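Local coordinates for stage II sporulation protein E (SpoIIE) (Moorella thermoacetica, PDB 3ZT9), which probably works as a manganese-dependent PP2C-type phosphatase in a signalling system related to the bacterial stressosome, one adapted to control secondary messenger signalling, at residues L95-N103 against I115-L124; G151-L162 against L175-R183. All blocks are in the same frame, centred on the assembly; numbering follows the deposited sequence.

Interaction 1 (L95-N103 against I115-L124); sequences LWQAAIVGN and ITPLATPGIL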
# COMPACT_ATOMS: atom_id res chain seq x y z
N LEU A 95 5.38 11.95 -12.48
CA LEU A 95 4.32 10.99 -12.84
C LEU A 95 4.14 9.96 -11.75
O LEU A 95 5.07 9.62 -11.05
CB LEU A 95 4.70 10.23 -14.11
CG LEU A 95 5.03 11.08 -15.35
CD1 LEU A 95 5.66 10.16 -16.42
CD2 LEU A 95 3.79 11.78 -15.84
N TRP A 96 2.93 9.43 -11.63
CA TRP A 96 2.69 8.25 -10.77
C TRP A 96 1.78 7.23 -11.47
O TRP A 96 1.01 7.56 -12.39
CB TRP A 96 2.11 8.60 -9.38
CG TRP A 96 0.78 9.30 -9.41
CD1 TRP A 96 0.57 10.67 -9.29
CD2 TRP A 96 -0.53 8.71 -9.50
NE1 TRP A 96 -0.78 10.94 -9.33
CE2 TRP A 96 -1.47 9.77 -9.47
CE3 TRP A 96 -1.00 7.39 -9.63
CZ2 TRP A 96 -2.85 9.55 -9.56
CZ3 TRP A 96 -2.38 7.17 -9.73
CH2 TRP A 96 -3.29 8.24 -9.69
N GLN A 97 1.94 5.97 -11.08
CA GLN A 97 1.03 4.92 -11.53
C GLN A 97 0.64 4.15 -10.29
O GLN A 97 1.41 4.07 -9.33
CB GLN A 97 1.75 3.92 -12.45
CG GLN A 97 2.23 4.41 -13.76
CD GLN A 97 2.88 3.27 -14.56
OE1 GLN A 97 3.80 3.49 -15.34
NE2 GLN A 97 2.40 2.05 -14.35
N ALA A 98 -0.56 3.59 -10.25
CA ALA A 98 -0.87 2.78 -9.08
C ALA A 98 -1.78 1.64 -9.52
O ALA A 98 -2.56 1.81 -10.45
CB ALA A 98 -1.57 3.59 -8.03
N ALA A 99 -1.72 0.50 -8.83
CA ALA A 99 -2.76 -0.53 -9.07
C ALA A 99 -3.03 -1.29 -7.78
O ALA A 99 -2.19 -1.27 -6.86
CB ALA A 99 -2.29 -1.49 -10.15
N ILE A 100 -4.19 -1.94 -7.71
CA ILE A 100 -4.59 -2.64 -6.49
C ILE A 100 -5.29 -3.91 -6.89
O ILE A 100 -6.19 -3.86 -7.72
CB ILE A 100 -5.64 -1.82 -5.66
CG1 ILE A 100 -5.10 -0.40 -5.38
CG2 ILE A 100 -5.95 -2.55 -4.33
CD1 ILE A 100 -6.20 0.53 -4.92
N VAL A 101 -4.87 -5.04 -6.32
CA VAL A 101 -5.64 -6.27 -6.47
C VAL A 101 -6.23 -6.55 -5.09
O VAL A 101 -5.50 -6.74 -4.11
CB VAL A 101 -4.79 -7.46 -6.99
CG1 VAL A 101 -5.63 -8.74 -7.01
CG2 VAL A 101 -4.29 -7.16 -8.38
N GLY A 102 -7.55 -6.55 -5.00
CA GLY A 102 -8.20 -6.79 -3.73
C GLY A 102 -8.60 -5.48 -3.08
O GLY A 102 -8.94 -4.54 -3.79
N ASN A 103 -8.62 -5.41 -1.76
CA ASN A 103 -9.25 -4.25 -1.11
C ASN A 103 -8.29 -3.39 -0.28
O ASN A 103 -8.67 -2.84 0.72
CB ASN A 103 -10.42 -4.67 -0.26
CG ASN A 103 -9.99 -5.44 0.97
OD1 ASN A 103 -8.86 -5.95 1.02
ND2 ASN A 103 -10.88 -5.55 1.95
N ILE A 115 -7.60 11.93 -5.62
CA ILE A 115 -7.81 10.83 -6.54
C ILE A 115 -7.75 9.50 -5.82
O ILE A 115 -6.81 9.23 -5.08
CB ILE A 115 -6.70 10.84 -7.64
CG1 ILE A 115 -6.88 12.08 -8.53
CG2 ILE A 115 -6.82 9.57 -8.47
CD1 ILE A 115 -5.60 12.48 -9.38
N THR A 116 -8.78 8.68 -5.99
CA THR A 116 -8.78 7.35 -5.41
C THR A 116 -8.70 6.30 -6.54
O THR A 116 -9.64 6.13 -7.31
CB THR A 116 -10.07 7.13 -4.62
OG1 THR A 116 -10.14 8.10 -3.56
CG2 THR A 116 -10.10 5.71 -4.01
N PRO A 117 -7.55 5.64 -6.66
CA PRO A 117 -7.41 4.60 -7.69
C PRO A 117 -8.40 3.48 -7.50
O PRO A 117 -8.68 3.08 -6.37
CB PRO A 117 -5.98 4.09 -7.49
CG PRO A 117 -5.24 5.32 -6.93
CD PRO A 117 -6.26 5.92 -5.97
N LEU A 118 -8.88 2.96 -8.61
CA LEU A 118 -9.82 1.86 -8.64
C LEU A 118 -9.10 0.53 -8.48
O LEU A 118 -8.13 0.27 -9.20
CB LEU A 118 -10.54 1.87 -9.97
CG LEU A 118 -11.43 0.65 -10.19
CD1 LEU A 118 -12.46 0.57 -9.07
CD2 LEU A 118 -12.10 0.78 -11.56
N ALA A 119 -9.58 -0.28 -7.55
CA ALA A 119 -9.05 -1.60 -7.29
C ALA A 119 -9.62 -2.57 -8.30
O ALA A 119 -10.75 -2.42 -8.76
CB ALA A 119 -9.44 -2.11 -5.87
N THR A 120 -8.82 -3.57 -8.63
CA THR A 120 -9.33 -4.71 -9.40
C THR A 120 -9.59 -5.85 -8.43
O THR A 120 -8.72 -6.19 -7.68
CB THR A 120 -8.31 -5.16 -10.46
OG1 THR A 120 -7.36 -6.05 -9.89
CG2 THR A 120 -7.57 -3.96 -11.01
N PRO A 121 -10.79 -6.46 -8.45
CA PRO A 121 -11.07 -7.56 -7.53
C PRO A 121 -10.14 -8.75 -7.75
O PRO A 121 -9.67 -9.00 -8.85
CB PRO A 121 -12.52 -7.94 -7.83
CG PRO A 121 -12.76 -7.48 -9.22
CD PRO A 121 -11.90 -6.26 -9.41
N GLY A 122 -9.89 -9.50 -6.70
CA GLY A 122 -9.12 -10.71 -6.83
C GLY A 122 -8.32 -10.99 -5.59
O GLY A 122 -8.32 -10.20 -4.66
N ILE A 123 -7.60 -12.10 -5.60
CA ILE A 123 -6.71 -12.49 -4.50
C ILE A 123 -5.45 -13.05 -5.13
O ILE A 123 -5.51 -14.04 -5.84
CB ILE A 123 -7.32 -13.60 -3.59
CG1 ILE A 123 -8.58 -13.07 -2.91
CG2 ILE A 123 -6.23 -14.07 -2.54
CD1 ILE A 123 -9.35 -14.13 -2.12
N LEU A 124 -4.32 -12.39 -4.89
CA LEU A 124 -3.07 -12.83 -5.49
C LEU A 124 -2.76 -14.21 -4.95
O LEU A 124 -2.81 -14.44 -3.73
CB LEU A 124 -1.93 -11.83 -5.20
CG LEU A 124 -2.23 -10.44 -5.79
CD1 LEU A 124 -1.27 -9.39 -5.19
CD2 LEU A 124 -2.17 -10.45 -7.29
O HOH W 1 -6.08 -1.38 -9.91

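Interaction 2 (G151-L162 against L175-R183); sequences GIQEGAVPLALL and LIGEKYGRR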
# COMPACT_ATOMS: atom_id res chain seq x y z
N GLY A 151 -7.77 -2.94 7.56
CA GLY A 151 -7.70 -2.65 9.00
C GLY A 151 -8.17 -1.23 9.33
O GLY A 151 -8.54 -0.95 10.48
N ILE A 152 -8.13 -0.34 8.35
CA ILE A 152 -8.76 0.99 8.47
C ILE A 152 -9.86 1.12 7.41
O ILE A 152 -9.65 0.83 6.25
CB ILE A 152 -7.74 2.13 8.31
CG1 ILE A 152 -6.72 2.10 9.46
CG2 ILE A 152 -8.42 3.53 8.27
CD1 ILE A 152 -5.54 2.99 9.26
N GLN A 153 -11.06 1.50 7.82
CA GLN A 153 -12.18 1.59 6.89
C GLN A 153 -11.92 2.63 5.78
O GLN A 153 -11.35 3.67 6.01
CB GLN A 153 -13.48 1.94 7.66
CG GLN A 153 -14.76 1.78 6.82
CD GLN A 153 -15.00 0.34 6.38
OE1 GLN A 153 -14.23 -0.21 5.59
NE2 GLN A 153 -16.05 -0.28 6.89
N GLU A 154 -12.34 2.32 4.55
CA GLU A 154 -12.20 3.26 3.46
C GLU A 154 -12.84 4.60 3.85
O GLU A 154 -13.96 4.63 4.40
CB GLU A 154 -12.91 2.68 2.22
CG GLU A 154 -12.63 3.40 0.94
CD GLU A 154 -13.55 4.56 0.71
OE1 GLU A 154 -14.76 4.43 1.02
OE2 GLU A 154 -13.07 5.59 0.20
N GLY A 155 -12.11 5.68 3.63
CA GLY A 155 -12.61 7.02 3.91
C GLY A 155 -12.62 7.47 5.36
O GLY A 155 -13.07 8.57 5.65
N ALA A 156 -12.12 6.65 6.28
CA ALA A 156 -12.05 7.00 7.70
C ALA A 156 -11.12 8.17 8.04
O ALA A 156 -11.34 8.85 9.04
CB ALA A 156 -11.66 5.77 8.54
N VAL A 157 -10.07 8.39 7.26
CA VAL A 157 -9.03 9.34 7.66
C VAL A 157 -9.40 10.73 7.20
O VAL A 157 -9.64 10.94 6.01
CB VAL A 157 -7.65 8.95 7.04
CG1 VAL A 157 -6.57 9.88 7.53
CG2 VAL A 157 -7.30 7.55 7.38
N PRO A 158 -9.51 11.70 8.14
CA PRO A 158 -9.76 13.06 7.66
C PRO A 158 -8.57 13.55 6.82
O PRO A 158 -7.43 13.49 7.25
CB PRO A 158 -9.96 13.88 8.94
CG PRO A 158 -9.48 13.03 10.05
CD PRO A 158 -9.39 11.63 9.60
N LEU A 159 -8.88 13.96 5.59
CA LEU A 159 -7.87 14.30 4.60
C LEU A 159 -6.88 15.34 5.11
O LEU A 159 -5.68 15.19 4.93
CB LEU A 159 -8.54 14.85 3.34
CG LEU A 159 -9.43 13.89 2.56
CD1 LEU A 159 -9.94 14.56 1.31
CD2 LEU A 159 -8.69 12.60 2.23
N ALA A 160 -7.41 16.38 5.73
CA ALA A 160 -6.61 17.52 6.20
C ALA A 160 -5.54 17.09 7.19
O ALA A 160 -4.54 17.75 7.34
CB ALA A 160 -7.50 18.54 6.81
N LEU A 161 -5.73 15.96 7.87
CA LEU A 161 -4.75 15.52 8.84
C LEU A 161 -3.43 15.19 8.10
O LEU A 161 -2.30 15.35 8.63
CB LEU A 161 -5.32 14.31 9.57
CG LEU A 161 -4.55 13.76 10.75
CD1 LEU A 161 -4.35 14.82 11.87
CD2 LEU A 161 -5.31 12.53 11.26
N LEU A 162 -3.55 14.75 6.84
CA LEU A 162 -2.37 14.41 6.04
C LEU A 162 -1.53 15.65 5.69
O LEU A 162 -0.34 15.53 5.46
CB LEU A 162 -2.79 13.64 4.79
CG LEU A 162 -3.73 12.44 5.11
CD1 LEU A 162 -4.34 11.87 3.83
CD2 LEU A 162 -3.02 11.37 5.85
N LEU A 175 -0.42 7.81 14.59
CA LEU A 175 -1.67 8.37 15.12
C LEU A 175 -2.86 7.83 14.31
O LEU A 175 -3.88 7.45 14.86
CB LEU A 175 -1.64 9.88 15.06
CG LEU A 175 -2.96 10.60 15.45
CD1 LEU A 175 -3.33 10.24 16.89
CD2 LEU A 175 -2.84 12.16 15.28
N ILE A 176 -2.72 7.81 13.00
CA ILE A 176 -3.78 7.27 12.14
C ILE A 176 -4.08 5.83 12.47
O ILE A 176 -5.24 5.46 12.64
CB ILE A 176 -3.43 7.45 10.68
CG1 ILE A 176 -3.54 8.94 10.33
CG2 ILE A 176 -4.39 6.60 9.81
CD1 ILE A 176 -2.98 9.28 8.90
N GLY A 177 -3.05 5.00 12.59
CA GLY A 177 -3.27 3.60 12.91
C GLY A 177 -3.96 3.41 14.25
O GLY A 177 -4.84 2.58 14.39
N GLU A 178 -3.56 4.20 15.25
CA GLU A 178 -4.11 4.10 16.59
C GLU A 178 -5.54 4.65 16.70
O GLU A 178 -6.39 4.02 17.36
CB GLU A 178 -3.17 4.82 17.60
CG GLU A 178 -1.94 4.02 17.83
CD GLU A 178 -0.87 4.72 18.62
OE1 GLU A 178 -0.84 5.95 18.61
OE2 GLU A 178 -0.06 4.01 19.22
N LYS A 179 -5.84 5.74 16.01
CA LYS A 179 -7.18 6.35 16.09
C LYS A 179 -8.17 5.56 15.27
O LYS A 179 -9.31 5.39 15.68
CB LYS A 179 -7.21 7.78 15.53
CG LYS A 179 -6.73 8.86 16.46
CD LYS A 179 -7.64 9.00 17.67
CE LYS A 179 -7.17 10.17 18.54
NZ LYS A 179 -7.75 10.05 19.91
N TYR A 180 -7.75 5.11 14.09
CA TYR A 180 -8.68 4.57 13.09
C TYR A 180 -8.57 3.06 12.88
O TYR A 180 -9.44 2.46 12.26
CB TYR A 180 -8.51 5.32 11.77
CG TYR A 180 -8.77 6.78 11.95
CD1 TYR A 180 -10.06 7.23 12.29
CD2 TYR A 180 -7.75 7.71 11.84
CE1 TYR A 180 -10.30 8.57 12.49
CE2 TYR A 180 -8.00 9.06 12.03
CZ TYR A 180 -9.27 9.47 12.36
OH TYR A 180 -9.50 10.80 12.55
N GLY A 181 -7.50 2.46 13.38
CA GLY A 181 -7.23 1.04 13.14
C GLY A 181 -8.18 0.14 13.92
O GLY A 181 -8.41 0.37 15.11
N ARG A 182 -8.76 -0.87 13.29
CA ARG A 182 -9.58 -1.83 14.04
C ARG A 182 -8.69 -2.71 14.89
O ARG A 182 -7.60 -3.06 14.47
CB ARG A 182 -10.36 -2.74 13.09
CG ARG A 182 -11.27 -2.01 12.15
CD ARG A 182 -11.90 -2.99 11.20
NE ARG A 182 -12.73 -3.93 11.94
CZ ARG A 182 -13.84 -4.48 11.47
NH1 ARG A 182 -14.26 -4.19 10.24
NH2 ARG A 182 -14.54 -5.32 12.22
N ARG A 183 -9.13 -3.11 16.07
CA ARG A 183 -8.26 -3.98 16.84
C ARG A 183 -8.52 -5.46 16.48
O ARG A 183 -7.67 -6.34 16.74
CB ARG A 183 -8.34 -3.63 18.34
CG ARG A 183 -7.34 -4.35 19.23
CD ARG A 183 -5.94 -3.71 19.28
NE ARG A 183 -5.94 -2.33 19.74
CZ ARG A 183 -6.44 -1.92 20.91
NH1 ARG A 183 -6.98 -2.78 21.76
NH2 ARG A 183 -6.39 -0.63 21.23
O HOH W 2 -11.59 2.55 10.42

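Interaction 1 (L95-N103 against I115-L124)
Val101 and Ile100, at the end of strand 95-101, meet the loop 115-124 over more surface than any other residue here (85 and 80 Å² buried), with Pro117 next at 64 Å². Both branches of Val101 reach Leu124. With chi1 at 175°, CG1 lies anti to the backbone N and beside the carbonyl carbon, where it also touches the backbone of Gly122; Val101 CG1 is 3.9 Å from Leu124 CD2. Val101 CG2 turns to Thr120 as well, 3.6 Å from Thr120 OG1. Backbone bonds lie on both sides of this valine in sequence. Thr120 N donates to Ile100 O at 2.8 Å (168° at the hydrogen), and Thr120 O accepts from Gly102 N at 2.9 Å, the pattern of a single parallel bridge. In the two-sheet sandwich of the PP2C-like fold, strand 95-101 already pairs with strand 82-90 and with strand 135-138, which bonds to Trp96 and Ala98; the loop joins it further on, its end-to-end direction 49° from that of the strand. Between the bonds to strand 135-138 and the bridge to the loop, water 1 takes the N-H of Ile100 and bridges it to Leu118 O. The side chain of Ile100 packs its CB 3.8 Å from Ala119 CB and carries CD1 to the carbonyl O of Pro117, also at 3.8 Å, while strand 105-110 of the other sheet offers Val106 to both Ile100 and Pro117. Pro117 points CG at Ala98 CB, 4.2 Å away. Nearer the start of the strand, Ile115 CG2 approaches the Trp96 indole at its edge, 4.0 Å from CH2.

Interaction 2 (G151-L162 against L175-R183)
Tyr180, in the last turn of helix 169-180, buries 103 Å² against the loop 151-162. This helix lies on the outer side of one sheet of an α-β-β-α sandwich of the PP2C kind, and the loop leaves strand 144-148 just after the manganese ligand Asp150. Tyr180 CB rests 3.9 Å from Ile152 CG2. From there chi1 of -60°, with CG anti to the carbonyl carbon, lays the ring against Ala156 to Pro158. Along one side of the ring, CD1 and CE1 run beneath the carbonyl O of Ala156, the last residue of a type II turn begun at Gln153; that oxygen lies 3.6 Å above the ring plane, nearer CE1 than the ring centre. Lys179 CB lies over the rim of the opposite face. Along the other side, CD2 borders Val157 CG2, and CE2 has Leu161 CD2 at the ring edge. CZ and OH finish against Pro158, whose CD comes within 3.1 Å of Tyr180 OH. One turn back, Ile176 spreads its branches against the same loop, CG2 at 3.8 Å from Ile152 CD1 and CD1 at 3.7 Å from Leu162 CD2. Water 2 joins Tyr180 O to Gln153 N, and beyond the helix end Arg182 N donates to Gly151 O at 2.8 Å, 172° at the hydrogen.

Overall arrangement
Both interactions are partly buried and similar in size (566 and 532 Å²). Interaction 1 ties the loop leaving one sheet to strand 95-101 of the other, through two backbone bonds of one bridge, backed by apolar side chains along the strand. Interaction 2 fits a helix and loop over the outer side of the sheet holding 144-148 and 187-192, mainly by apolar side chains round Tyr180 and Ile176, with one direct backbone bond. The centre of interaction 1 is the deeper, about 9 Å from the centre of the chain; that of interaction 2 is about 14 Å from it. Water links the segments in each. Strand 105-110 touches side chains of both, and Asn103 hydrogen-bonds the manganese ligand Asp150, which immediately precedes Gly151.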